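Local coordinates for DNA alpha-glucosyltransferase (Enterobacteria phage T4, PDB 1Y6F), which belongs to the GT-B clan of glycosyltransferases and holds uridine-5'-diphosphate-glucose between two parallel-sheet domains, at residues Val113-Asp118 with Val139-Ser144; Thr189-Val194 with Arg375-Ala380; Val233-Glu238 with Gln273-Tyr278. All blocks are in the same frame, centred on the assembly; numbering follows the deposited sequence.

Interactions 1 and 3 are buried pairings of parallel strands in two different sheets, one in each half of the GT-B fold; interaction 2 lies at the surface and joins a loop to a helix. The three share no secondary-structure element. In both strand contacts, regular backbone bonds give way beyond the strands to loops that touch uridine-5'-diphosphate-glucose: interaction 1 meets its sugar through two histidine side chains, interaction 3 its uracil through backbone groups and a tyrosine ring. Their centres are about 29 Å apart, on opposite sides of the chain's centre. Interaction 2 has no ladder; a single arginine provides most of its chemistry.

Interaction 1: Val113-Asp118 with Val139-Ser144; sequences VVYQHD and VIFSHS. With UPG (uridine-5'-diphosphate-glucose), chain E.
Tyr115 and Phe141 lie side by side on neighbouring parallel strands, their rings in an offset stack with planes 14° apart. Both rings are set beside their own backbone N (chi1 -78° and -67°), and this shared torsion keeps them pointing the same way; Tyr115 CE1 comes within 3.5 Å of Phe141 CD1. Val113 closes in on the edge of the phenylalanine ring, with CG1 3.8 Å from Phe141 CE1 and in the ring plane. Ile400 and Ile401 of helix 390-402 cover this face of the sheet, so this end of the contact is solidly packed.

Underneath runs an ordinary parallel ladder. Val114 gives its N-H to Val139 O at 2.9 Å and takes one on its O from Phe141 N, while Ile140 CA makes a C-H...O contact with the same oxygen. The last rung, Gln116 N to Phe141 O, is longer at 3.2 Å.

Past that rung the two segments touch more sparsely and through polar atoms. His143 CD2 is 3.5 Å from His117 O, Asp118 turns away into a partly exposed position near helix 121-124, and the glucose of the ligand enters. His117 ND1 is hydrogen-bonded to its O6' at 3.2 Å; His143 NE2 donates a weak bond to it at 2.9 Å. The far nitrogens of both rings are occupied too, His117 NE2 by Asn84 and His143 ND1 by Ser307. The loops that follow two paired strands thus bring two imidazoles, each bonded at both nitrogens, to one sugar hydroxyl, which limits how the rings can turn.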
loop_
_atom_site.group_PDB
_atom_site.type_symbol
_atom_site.label_atom_id
_atom_site.label_comp_id
_atom_site.label_asym_id
_atom_site.label_seq_id
_atom_site.Cartn_x
_atom_site.Cartn_y
_atom_site.Cartn_z
ATOM N N VAL C 113 0.172 1.946 -20.568
ATOM C CA VAL C 113 0.163 0.905 -19.559
ATOM C C VAL C 113 -0.815 1.259 -18.454
ATOM O O VAL C 113 -0.792 2.374 -17.936
ATOM C CB VAL C 113 1.556 0.734 -18.941
ATOM C CG1 VAL C 113 1.518 -0.302 -17.823
ATOM C CG2 VAL C 113 2.544 0.332 -20.011
ATOM N N VAL C 114 -1.670 0.306 -18.090
ATOM C CA VAL C 114 -2.656 0.535 -17.044
ATOM C C VAL C 114 -2.576 -0.434 -15.876
ATOM O O VAL C 114 -2.630 -1.650 -16.058
ATOM C CB VAL C 114 -4.060 0.455 -17.592
ATOM C CG1 VAL C 114 -5.044 0.277 -16.447
ATOM C CG2 VAL C 114 -4.371 1.714 -18.368
ATOM N N TYR C 115 -2.463 0.118 -14.672
ATOM C CA TYR C 115 -2.391 -0.681 -13.462
ATOM C C TYR C 115 -3.685 -0.456 -12.711
ATOM O O TYR C 115 -4.139 0.684 -12.568
ATOM C CB TYR C 115 -1.225 -0.237 -12.568
ATOM C CG TYR C 115 0.145 -0.711 -12.993
ATOM C CD1 TYR C 115 0.719 -1.838 -12.422
ATOM C CD2 TYR C 115 0.885 -0.004 -13.930
ATOM C CE1 TYR C 115 1.998 -2.242 -12.763
ATOM C CE2 TYR C 115 2.171 -0.403 -14.280
ATOM C CZ TYR C 115 2.724 -1.518 -13.691
ATOM O OH TYR C 115 4.017 -1.891 -14.014
ATOM N N GLN C 116 -4.290 -1.545 -12.255
ATOM C CA GLN C 116 -5.514 -1.468 -11.476
ATOM C C GLN C 116 -5.081 -1.858 -10.066
ATOM O O GLN C 116 -4.747 -3.012 -9.817
ATOM C CB GLN C 116 -6.570 -2.442 -12.015
ATOM C CG GLN C 116 -7.812 -2.525 -11.146
ATOM C CD GLN C 116 -8.317 -1.147 -10.701
ATOM O OE1 GLN C 116 -8.784 -0.338 -11.514
ATOM N NE2 GLN C 116 -8.211 -0.875 -9.398
ATOM N N HIS C 117 -5.079 -0.887 -9.155
ATOM C CA HIS C 117 -4.644 -1.106 -7.775
ATOM C C HIS C 117 -5.703 -1.455 -6.736
ATOM O O HIS C 117 -5.365 -1.763 -5.600
ATOM C CB HIS C 117 -3.889 0.128 -7.303
ATOM C CG HIS C 117 -2.672 0.423 -8.118
ATOM N ND1 HIS C 117 -1.482 -0.246 -7.939
ATOM C CD2 HIS C 117 -2.459 1.311 -9.116
ATOM C CE1 HIS C 117 -0.584 0.221 -8.787
ATOM N NE2 HIS C 117 -1.152 1.166 -9.514
ATOM N N ASP C 118 -6.975 -1.411 -7.115
ATOM C CA ASP C 118 -8.060 -1.714 -6.185
ATOM C C ASP C 118 -8.405 -3.197 -6.113
ATOM O O ASP C 118 -7.982 -3.987 -6.956
ATOM C CB ASP C 118 -9.285 -0.906 -6.574
ATOM C CG ASP C 118 -9.033 0.579 -6.492
ATOM O OD1 ASP C 118 -9.712 1.340 -7.220
ATOM O OD2 ASP C 118 -8.154 0.980 -5.690
ATOM N N VAL C 139 -1.271 -2.611 -22.361
ATOM C CA VAL C 139 -0.891 -3.531 -21.294
ATOM C C VAL C 139 -1.732 -3.239 -20.056
ATOM O O VAL C 139 -1.984 -2.075 -19.733
ATOM C CB VAL C 139 0.612 -3.402 -20.921
ATOM C CG1 VAL C 139 0.934 -4.265 -19.686
ATOM C CG2 VAL C 139 1.472 -3.861 -22.086
ATOM N N ILE C 140 -2.163 -4.296 -19.369
ATOM C CA ILE C 140 -2.985 -4.158 -18.169
ATOM C C ILE C 140 -2.468 -5.069 -17.060
ATOM O O ILE C 140 -2.025 -6.191 -17.318
ATOM C CB ILE C 140 -4.457 -4.547 -18.447
ATOM C CG1 ILE C 140 -4.983 -3.797 -19.670
ATOM C CG2 ILE C 140 -5.322 -4.202 -17.246
ATOM C CD1 ILE C 140 -6.284 -4.363 -20.197
ATOM N N PHE C 141 -2.530 -4.585 -15.825
ATOM C CA PHE C 141 -2.079 -5.369 -14.674
ATOM C C PHE C 141 -3.169 -5.332 -13.617
ATOM O O PHE C 141 -3.986 -4.416 -13.619
ATOM C CB PHE C 141 -0.811 -4.774 -14.038
ATOM C CG PHE C 141 0.421 -4.837 -14.901
ATOM C CD1 PHE C 141 0.793 -3.756 -15.682
ATOM C CD2 PHE C 141 1.232 -5.964 -14.897
ATOM C CE1 PHE C 141 1.960 -3.789 -16.441
ATOM C CE2 PHE C 141 2.396 -6.014 -15.651
ATOM C CZ PHE C 141 2.763 -4.919 -16.427
ATOM N N SER C 142 -3.173 -6.317 -12.718
ATOM C CA SER C 142 -4.124 -6.369 -11.593
ATOM C C SER C 142 -3.452 -7.172 -10.485
ATOM O O SER C 142 -2.439 -7.838 -10.728
ATOM C CB SER C 142 -5.433 -7.055 -11.984
ATOM O OG SER C 142 -5.246 -8.460 -12.116
ATOM N N HIS C 143 -3.995 -7.106 -9.272
ATOM C CA HIS C 143 -3.419 -7.848 -8.151
ATOM C C HIS C 143 -3.757 -9.340 -8.166
ATOM O O HIS C 143 -3.091 -10.129 -7.498
ATOM C CB HIS C 143 -3.898 -7.271 -6.810
ATOM C CG HIS C 143 -3.231 -5.991 -6.431
ATOM N ND1 HIS C 143 -1.880 -5.906 -6.169
ATOM C CD2 HIS C 143 -3.719 -4.735 -6.313
ATOM C CE1 HIS C 143 -1.566 -4.651 -5.912
ATOM N NE2 HIS C 143 -2.663 -3.920 -5.994
ATOM N N SER C 144 -4.784 -9.733 -8.913
ATOM C CA SER C 144 -5.172 -11.142 -8.918
ATOM C C SER C 144 -5.967 -11.610 -10.125
ATOM O O SER C 144 -6.927 -10.962 -10.536
ATOM C CB SER C 144 -5.987 -11.445 -7.659
ATOM O OG SER C 144 -6.519 -12.757 -7.708
HETATM N N1 UPG E . 0.545 5.854 4.576
HETATM C C2 UPG E . 1.046 7.059 5.021
HETATM N N3 UPG E . 0.187 7.785 5.805
HETATM C C4 UPG E . -1.087 7.431 6.186
HETATM C C5 UPG E . -1.520 6.155 5.709
HETATM C C6 UPG E . -0.707 5.428 4.942
HETATM O O2 UPG E . 2.168 7.452 4.748
HETATM O O4 UPG E . -1.761 8.221 6.838
HETATM C C1C UPG E . 1.382 5.064 3.669
HETATM C C2C UPG E . 1.775 3.672 4.156
HETATM O O2C UPG E . 2.955 3.748 4.923
HETATM C C3C UPG E . 2.004 2.961 2.824
HETATM C C4C UPG E . 0.897 3.540 1.955
HETATM O O4C UPG E . 0.637 4.864 2.487
HETATM O O3C UPG E . 3.269 3.328 2.285
HETATM C C5C UPG E . -0.389 2.747 1.940
HETATM O O5C UPG E . -0.246 1.629 1.076
HETATM P PA UPG E . -0.834 0.198 1.436
HETATM O O1A UPG E . -0.676 -0.621 0.217
HETATM O O2A UPG E . -0.206 -0.256 2.704
HETATM O O3A UPG E . -2.413 0.475 1.737
HETATM P PB UPG E . -3.598 1.045 0.771
HETATM O O1B UPG E . -4.803 0.224 1.015
HETATM O O2B UPG E . -3.662 2.502 0.997
HETATM O O3B UPG E . -3.050 0.743 -0.700
HETATM C "C1'" UPG E . -3.842 0.349 -1.872
HETATM C "C2'" UPG E . -4.487 -1.036 -1.792
HETATM C "C3'" UPG E . -3.370 -2.047 -1.509
HETATM C "C4'" UPG E . -2.325 -1.998 -2.640
HETATM C "C5'" UPG E . -1.842 -0.554 -2.900
HETATM C "C6'" UPG E . -1.022 -0.426 -4.175
HETATM O "O2'" UPG E . -5.485 -1.071 -0.783
HETATM O "O3'" UPG E . -3.903 -3.359 -1.388
HETATM O "O4'" UPG E . -1.211 -2.806 -2.279
HETATM O "O5'" UPG E . -2.964 0.371 -3.018
HETATM O "O6'" UPG E . -1.204 -1.545 -5.039
#

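Interaction 2: Thr189-Val194 with Arg375-Ala380; sequences TYWKDV and REREKA
Arg377 grips the carbonyl oxygen of Lys192 end-on with two nitrogens: NH2 donates to Lys192 O at 3.0 Å and NH1 to the same atom at 3.1 Å. The oxygen lies in the guanidinium plane. A bend at chi3 (-69°) turns the otherwise extended arginine chain to meet it. NH1 also bonds Gly319 O, and NH2 pairs with Asp374 one turn back along helix 370-388.

Over one face of the guanidinium sits the indole of Trp191, its plane inclined by 34°. Trp191 NE1 is 3.2 Å from Arg377 NH2, but both are donors, so they meet in packing alone. Farther along the indole, Trp191 CH2 rests 3.7 Å from Arg377 CB. Val194 slides past the arginine in the opposite direction and puts CG2 3.5 Å from NH2. At the margin, Glu378 OE1 approaches Trp191 CZ2 at 4.0 Å; its carboxylate forms a salt bridge with Arg187, which in turn makes a cation-pi contact with Trp191.

The contact ties the loop leaving helix 183-190 to the long helix 370-388. Two carbonyl oxygens and Asp374 take up hydrogens of the buried guanidinium, which the indole packs against; the hold on a main-chain oxygen does not involve the lysine's side chain.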
loop_
_atom_site.group_PDB
_atom_site.type_symbol
_atom_site.label_atom_id
_atom_site.label_comp_id
_atom_site.label_asym_id
_atom_site.label_seq_id
_atom_site.Cartn_x
_atom_site.Cartn_y
_atom_site.Cartn_z
ATOM N N THR C 189 18.163 3.033 6.076
ATOM C CA THR C 189 17.799 4.366 6.560
ATOM C C THR C 189 17.166 4.441 7.960
ATOM O O THR C 189 17.353 5.432 8.666
ATOM C CB THR C 189 16.846 5.062 5.549
ATOM O OG1 THR C 189 17.542 5.281 4.314
ATOM C CG2 THR C 189 16.356 6.399 6.084
ATOM N N TYR C 190 16.428 3.412 8.376
ATOM C CA TYR C 190 15.780 3.459 9.683
ATOM C C TYR C 190 16.118 2.351 10.683
ATOM O O TYR C 190 15.919 2.510 11.888
ATOM C CB TYR C 190 14.264 3.506 9.513
ATOM C CG TYR C 190 13.754 4.645 8.669
ATOM C CD1 TYR C 190 13.705 4.538 7.277
ATOM C CD2 TYR C 190 13.274 5.818 9.260
ATOM C CE1 TYR C 190 13.180 5.566 6.496
ATOM C CE2 TYR C 190 12.748 6.853 8.483
ATOM C CZ TYR C 190 12.702 6.716 7.103
ATOM O OH TYR C 190 12.163 7.720 6.331
ATOM N N TRP C 191 16.614 1.230 10.188
ATOM C CA TRP C 191 16.972 0.106 11.045
ATOM C C TRP C 191 17.751 0.588 12.270
ATOM O O TRP C 191 18.613 1.468 12.168
ATOM C CB TRP C 191 17.815 -0.877 10.236
ATOM C CG TRP C 191 17.898 -2.252 10.801
ATOM C CD1 TRP C 191 18.782 -2.708 11.734
ATOM C CD2 TRP C 191 17.092 -3.370 10.430
ATOM N NE1 TRP C 191 18.581 -4.045 11.964
ATOM C CE2 TRP C 191 17.548 -4.479 11.176
ATOM C CE3 TRP C 191 16.026 -3.545 9.534
ATOM C CZ2 TRP C 191 16.976 -5.754 11.058
ATOM C CZ3 TRP C 191 15.453 -4.817 9.412
ATOM C CH2 TRP C 191 15.933 -5.903 10.173
ATOM N N LYS C 192 17.441 0.016 13.429
ATOM C CA LYS C 192 18.114 0.388 14.672
ATOM C C LYS C 192 18.730 -0.833 15.364
ATOM O O LYS C 192 18.374 -1.975 15.057
ATOM C CB LYS C 192 17.122 1.039 15.627
ATOM C CG LYS C 192 16.457 2.277 15.098
ATOM C CD LYS C 192 17.447 3.408 14.984
ATOM C CE LYS C 192 16.720 4.731 14.759
ATOM N NZ LYS C 192 15.936 4.717 13.490
ATOM N N ASP C 193 19.655 -0.593 16.293
ATOM C CA ASP C 193 20.271 -1.697 17.021
ATOM C C ASP C 193 19.202 -2.216 17.964
ATOM O O ASP C 193 18.363 -1.454 18.422
ATOM C CB ASP C 193 21.490 -1.230 17.821
ATOM C CG ASP C 193 22.285 -2.396 18.396
ATOM O OD1 ASP C 193 21.800 -3.049 19.346
ATOM O OD2 ASP C 193 23.392 -2.666 17.884
ATOM N N VAL C 194 19.227 -3.505 18.259
ATOM C CA VAL C 194 18.214 -4.092 19.124
ATOM C C VAL C 194 18.045 -3.424 20.479
ATOM O O VAL C 194 17.036 -3.636 21.150
ATOM C CB VAL C 194 18.491 -5.565 19.362
ATOM C CG1 VAL C 194 17.204 -6.261 19.774
ATOM C CG2 VAL C 194 19.083 -6.181 18.107
ATOM N N ARG C 375 17.322 -12.090 15.620
ATOM C CA ARG C 375 17.513 -13.241 14.737
ATOM C C ARG C 375 16.285 -13.381 13.830
ATOM O O ARG C 375 16.373 -13.850 12.696
ATOM C CB ARG C 375 17.679 -14.524 15.565
ATOM C CG ARG C 375 18.259 -15.711 14.796
ATOM C CD ARG C 375 17.820 -17.079 15.356
ATOM N NE ARG C 375 17.818 -17.160 16.819
ATOM C CZ ARG C 375 18.828 -16.797 17.609
ATOM N NH1 ARG C 375 19.951 -16.313 17.092
ATOM N NH2 ARG C 375 18.711 -16.912 18.927
ATOM N N GLU C 376 15.135 -12.969 14.347
ATOM C CA GLU C 376 13.889 -13.053 13.605
ATOM C C GLU C 376 13.677 -11.874 12.659
ATOM O O GLU C 376 13.022 -12.017 11.625
ATOM C CB GLU C 376 12.727 -13.171 14.589
ATOM C CG GLU C 376 12.800 -14.424 15.445
ATOM C CD GLU C 376 12.475 -15.694 14.666
ATOM O OE1 GLU C 376 11.273 -15.962 14.435
ATOM O OE2 GLU C 376 13.420 -16.420 14.279
ATOM N N ARG C 377 14.228 -10.712 13.003
ATOM C CA ARG C 377 14.094 -9.537 12.148
ATOM C C ARG C 377 14.731 -9.860 10.819
ATOM O O ARG C 377 14.098 -9.786 9.766
ATOM C CB ARG C 377 14.833 -8.335 12.726
ATOM C CG ARG C 377 14.260 -7.785 13.979
ATOM C CD ARG C 377 14.728 -6.362 14.171
ATOM N NE ARG C 377 16.149 -6.234 14.470
ATOM C CZ ARG C 377 16.746 -5.064 14.683
ATOM N NH1 ARG C 377 16.033 -3.947 14.622
ATOM N NH2 ARG C 377 18.040 -5.002 14.974
ATOM N N GLU C 378 16.008 -10.213 10.896
ATOM C CA GLU C 378 16.807 -10.542 9.732
ATOM C C GLU C 378 16.086 -11.509 8.799
ATOM O O GLU C 378 16.018 -11.283 7.597
ATOM C CB GLU C 378 18.137 -11.127 10.197
ATOM C CG GLU C 378 18.970 -10.164 11.029
ATOM C CD GLU C 378 19.448 -8.972 10.226
ATOM O OE1 GLU C 378 20.186 -8.135 10.785
ATOM O OE2 GLU C 378 19.086 -8.870 9.031
ATOM N N LYS C 379 15.544 -12.582 9.355
ATOM C CA LYS C 379 14.833 -13.556 8.548
ATOM C C LYS C 379 13.596 -12.949 7.893
ATOM O O LYS C 379 13.260 -13.282 6.758
ATOM C CB LYS C 379 14.446 -14.765 9.409
ATOM C CG LYS C 379 15.645 -15.613 9.831
ATOM C CD LYS C 379 15.351 -16.441 11.071
ATOM C CE LYS C 379 14.147 -17.333 10.875
ATOM N NZ LYS C 379 13.775 -17.995 12.159
ATOM N N ALA C 380 12.921 -12.057 8.606
ATOM C CA ALA C 380 11.726 -11.421 8.068
ATOM C C ALA C 380 12.116 -10.440 6.969
ATOM O O ALA C 380 11.446 -10.326 5.945
ATOM C CB ALA C 380 10.978 -10.690 9.180
#

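Interaction 3: Val233-Glu238 with Gln273-Tyr278; sequences VMEGLE and QILDCY. With UPG (uridine-5'-diphosphate-glucose), chain E.
Ile274 sets CG1 beside its backbone N and turns at chi2 (-55°), which brings CD1 alongside Met234, 3.3 Å from its CB. The torsion of Tyr278 is rarer: CG stands between backbone N and carbonyl carbon (chi1 62°), and from there the ring reaches the uracil.

Between the parallel strands, Met234 N bonds Gln273 O and Leu275 N bonds Met234 O at 2.7 Å. Leu275 O takes the N-H of Gly236 at 2.9 Å and, weakly, that of Leu237. On the face with Ile274, Phe218 of helix 214-225 packs over the isoleucine and Met234. On the other face Glu235 runs beside Leu275, OE1 3.5 Å from CD2, while its OE2 is claimed by Arg203 and Arg286. From the loop beyond, Leu237 CB touches Ile274 CG2 at 3.5 Å. Gly236, at positive phi, brings its N to the edge of the Tyr278 ring.

The uracil lies against that ring, N3 above its centre. Tyr278 N donates to uracil O4 at 2.9 Å, and uracil N3 donates to Tyr278 O at 2.8 Å, both bonds nearly straight. One residue therefore reads a donor and an acceptor through its backbone and covers a face with its ring, consistent with a uracil pocket.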
loop_
_atom_site.group_PDB
_atom_site.type_symbol
_atom_site.label_atom_id
_atom_site.label_comp_id
_atom_site.label_asym_id
_atom_site.label_seq_id
_atom_site.Cartn_x
_atom_site.Cartn_y
_atom_site.Cartn_z
ATOM N N VAL C 233 -0.420 1.621 19.972
ATOM C CA VAL C 233 -0.581 2.792 19.119
ATOM C C VAL C 233 -1.127 2.341 17.768
ATOM O O VAL C 233 -0.629 1.388 17.164
ATOM C CB VAL C 233 0.756 3.502 18.856
ATOM C CG1 VAL C 233 0.559 4.582 17.804
ATOM C CG2 VAL C 233 1.292 4.103 20.141
ATOM N N MET C 234 -2.158 3.013 17.294
ATOM C CA MET C 234 -2.717 2.667 16.004
ATOM C C MET C 234 -2.610 3.912 15.153
ATOM O O MET C 234 -3.278 4.913 15.409
ATOM C CB MET C 234 -4.166 2.226 16.152
ATOM C CG MET C 234 -4.295 0.902 16.844
ATOM S SD MET C 234 -5.997 0.419 17.025
ATOM C CE MET C 234 -6.324 -0.127 15.400
ATOM N N GLU C 235 -1.743 3.856 14.151
ATOM C CA GLU C 235 -1.538 4.994 13.279
ATOM C C GLU C 235 -2.250 4.911 11.945
ATOM O O GLU C 235 -2.214 3.883 11.280
ATOM C CB GLU C 235 -0.054 5.190 13.010
ATOM C CG GLU C 235 0.769 5.453 14.235
ATOM C CD GLU C 235 2.106 5.999 13.857
ATOM O OE1 GLU C 235 2.189 6.558 12.751
ATOM O OE2 GLU C 235 3.062 5.886 14.645
ATOM N N GLY C 236 -2.891 6.013 11.562
ATOM C CA GLY C 236 -3.558 6.072 10.279
ATOM C C GLY C 236 -5.059 5.944 10.245
ATOM O O GLY C 236 -5.636 5.832 9.164
ATOM N N LEU C 237 -5.705 5.952 11.403
ATOM C CA LEU C 237 -7.153 5.842 11.420
ATOM C C LEU C 237 -7.764 7.217 11.256
ATOM O O LEU C 237 -7.405 8.142 11.980
ATOM C CB LEU C 237 -7.651 5.237 12.735
ATOM C CG LEU C 237 -7.942 3.737 12.813
ATOM C CD1 LEU C 237 -8.978 3.516 13.896
ATOM C CD2 LEU C 237 -8.485 3.211 11.500
ATOM N N GLU C 238 -8.664 7.359 10.289
ATOM C CA GLU C 238 -9.332 8.636 10.084
ATOM C C GLU C 238 -10.794 8.358 10.379
ATOM O O GLU C 238 -11.249 7.220 10.241
ATOM C CB GLU C 238 -9.142 9.148 8.647
ATOM C CG GLU C 238 -9.923 8.423 7.565
ATOM C CD GLU C 238 -9.590 6.948 7.473
ATOM O OE1 GLU C 238 -8.402 6.597 7.629
ATOM O OE2 GLU C 238 -10.516 6.140 7.226
ATOM N N GLN C 273 -4.097 4.175 21.690
ATOM C CA GLN C 273 -3.772 5.554 21.309
ATOM C C GLN C 273 -3.855 5.666 19.773
ATOM O O GLN C 273 -2.930 5.253 19.079
ATOM C CB GLN C 273 -2.346 5.916 21.744
ATOM C CG GLN C 273 -1.989 5.630 23.197
ATOM C CD GLN C 273 -2.608 6.614 24.172
ATOM O OE1 GLN C 273 -3.705 6.389 24.686
ATOM N NE2 GLN C 273 -1.909 7.719 24.423
ATOM N N ILE C 274 -4.946 6.231 19.254
ATOM C CA ILE C 274 -5.150 6.366 17.812
ATOM C C ILE C 274 -4.586 7.643 17.172
ATOM O O ILE C 274 -4.936 8.743 17.585
ATOM C CB ILE C 274 -6.656 6.312 17.478
ATOM C CG1 ILE C 274 -7.290 5.095 18.132
ATOM C CG2 ILE C 274 -6.863 6.240 15.976
ATOM C CD1 ILE C 274 -6.609 3.798 17.769
ATOM N N LEU C 275 -3.728 7.495 16.160
ATOM C CA LEU C 275 -3.157 8.649 15.446
ATOM C C LEU C 275 -3.936 8.839 14.137
ATOM O O LEU C 275 -4.138 7.893 13.377
ATOM C CB LEU C 275 -1.662 8.441 15.153
ATOM C CG LEU C 275 -0.897 9.558 14.421
ATOM C CD1 LEU C 275 -1.077 10.904 15.117
ATOM C CD2 LEU C 275 0.580 9.199 14.369
ATOM N N ASP C 276 -4.374 10.073 13.903
ATOM C CA ASP C 276 -5.179 10.456 12.741
ATOM C C ASP C 276 -4.727 9.906 11.395
ATOM O O ASP C 276 -5.360 9.017 10.827
ATOM C CB ASP C 276 -5.249 11.986 12.647
ATOM C CG ASP C 276 -6.246 12.463 11.604
ATOM O OD1 ASP C 276 -6.295 13.686 11.347
ATOM O OD2 ASP C 276 -6.985 11.618 11.047
ATOM N N CYS C 277 -3.652 10.489 10.880
ATOM C CA CYS C 277 -3.057 10.111 9.608
ATOM C C CYS C 277 -1.580 10.391 9.826
ATOM O O CYS C 277 -1.221 11.112 10.748
ATOM C CB CYS C 277 -3.600 10.979 8.463
ATOM S SG CYS C 277 -2.705 12.526 8.175
ATOM N N TYR C 278 -0.708 9.857 8.990
ATOM C CA TYR C 278 0.696 10.087 9.252
ATOM C C TYR C 278 1.551 10.381 8.064
ATOM O O TYR C 278 1.160 10.158 6.917
ATOM C CB TYR C 278 1.285 8.879 9.990
ATOM C CG TYR C 278 1.228 7.574 9.215
ATOM C CD1 TYR C 278 2.220 7.237 8.292
ATOM C CD2 TYR C 278 0.193 6.670 9.422
ATOM C CE1 TYR C 278 2.176 6.024 7.607
ATOM C CE2 TYR C 278 0.141 5.460 8.738
ATOM C CZ TYR C 278 1.133 5.145 7.839
ATOM O OH TYR C 278 1.089 3.936 7.197
HETATM N N1 UPG E . 0.545 5.854 4.576
HETATM C C2 UPG E . 1.046 7.059 5.021
HETATM N N3 UPG E . 0.187 7.785 5.805
HETATM C C4 UPG E . -1.087 7.431 6.186
HETATM C C5 UPG E . -1.520 6.155 5.709
HETATM C C6 UPG E . -0.707 5.428 4.942
HETATM O O2 UPG E . 2.168 7.452 4.748
HETATM O O4 UPG E . -1.761 8.221 6.838
HETATM C C1C UPG E . 1.382 5.064 3.669
HETATM C C2C UPG E . 1.775 3.672 4.156
HETATM O O2C UPG E . 2.955 3.748 4.923
HETATM C C3C UPG E . 2.004 2.961 2.824
HETATM C C4C UPG E . 0.897 3.540 1.955
HETATM O O4C UPG E . 0.637 4.864 2.487
HETATM O O3C UPG E . 3.269 3.328 2.285
HETATM C C5C UPG E . -0.389 2.747 1.940
HETATM O O5C UPG E . -0.246 1.629 1.076
HETATM P PA UPG E . -0.834 0.198 1.436
HETATM O O1A UPG E . -0.676 -0.621 0.217
HETATM O O2A UPG E . -0.206 -0.256 2.704
HETATM O O3A UPG E . -2.413 0.475 1.737
HETATM P PB UPG E . -3.598 1.045 0.771
HETATM O O1B UPG E . -4.803 0.224 1.015
HETATM O O2B UPG E . -3.662 2.502 0.997
HETATM O O3B UPG E . -3.050 0.743 -0.700
HETATM C "C1'" UPG E . -3.842 0.349 -1.872
HETATM C "C2'" UPG E . -4.487 -1.036 -1.792
HETATM C "C3'" UPG E . -3.370 -2.047 -1.509
HETATM C "C4'" UPG E . -2.325 -1.998 -2.640
HETATM C "C5'" UPG E . -1.842 -0.554 -2.900
HETATM C "C6'" UPG E . -1.022 -0.426 -4.175
HETATM O "O2'" UPG E . -5.485 -1.071 -0.783
HETATM O "O3'" UPG E . -3.903 -3.359 -1.388
HETATM O "O4'" UPG E . -1.211 -2.806 -2.279
HETATM O "O5'" UPG E . -2.964 0.371 -3.018
HETATM O "O6'" UPG E . -1.204 -1.545 -5.039
#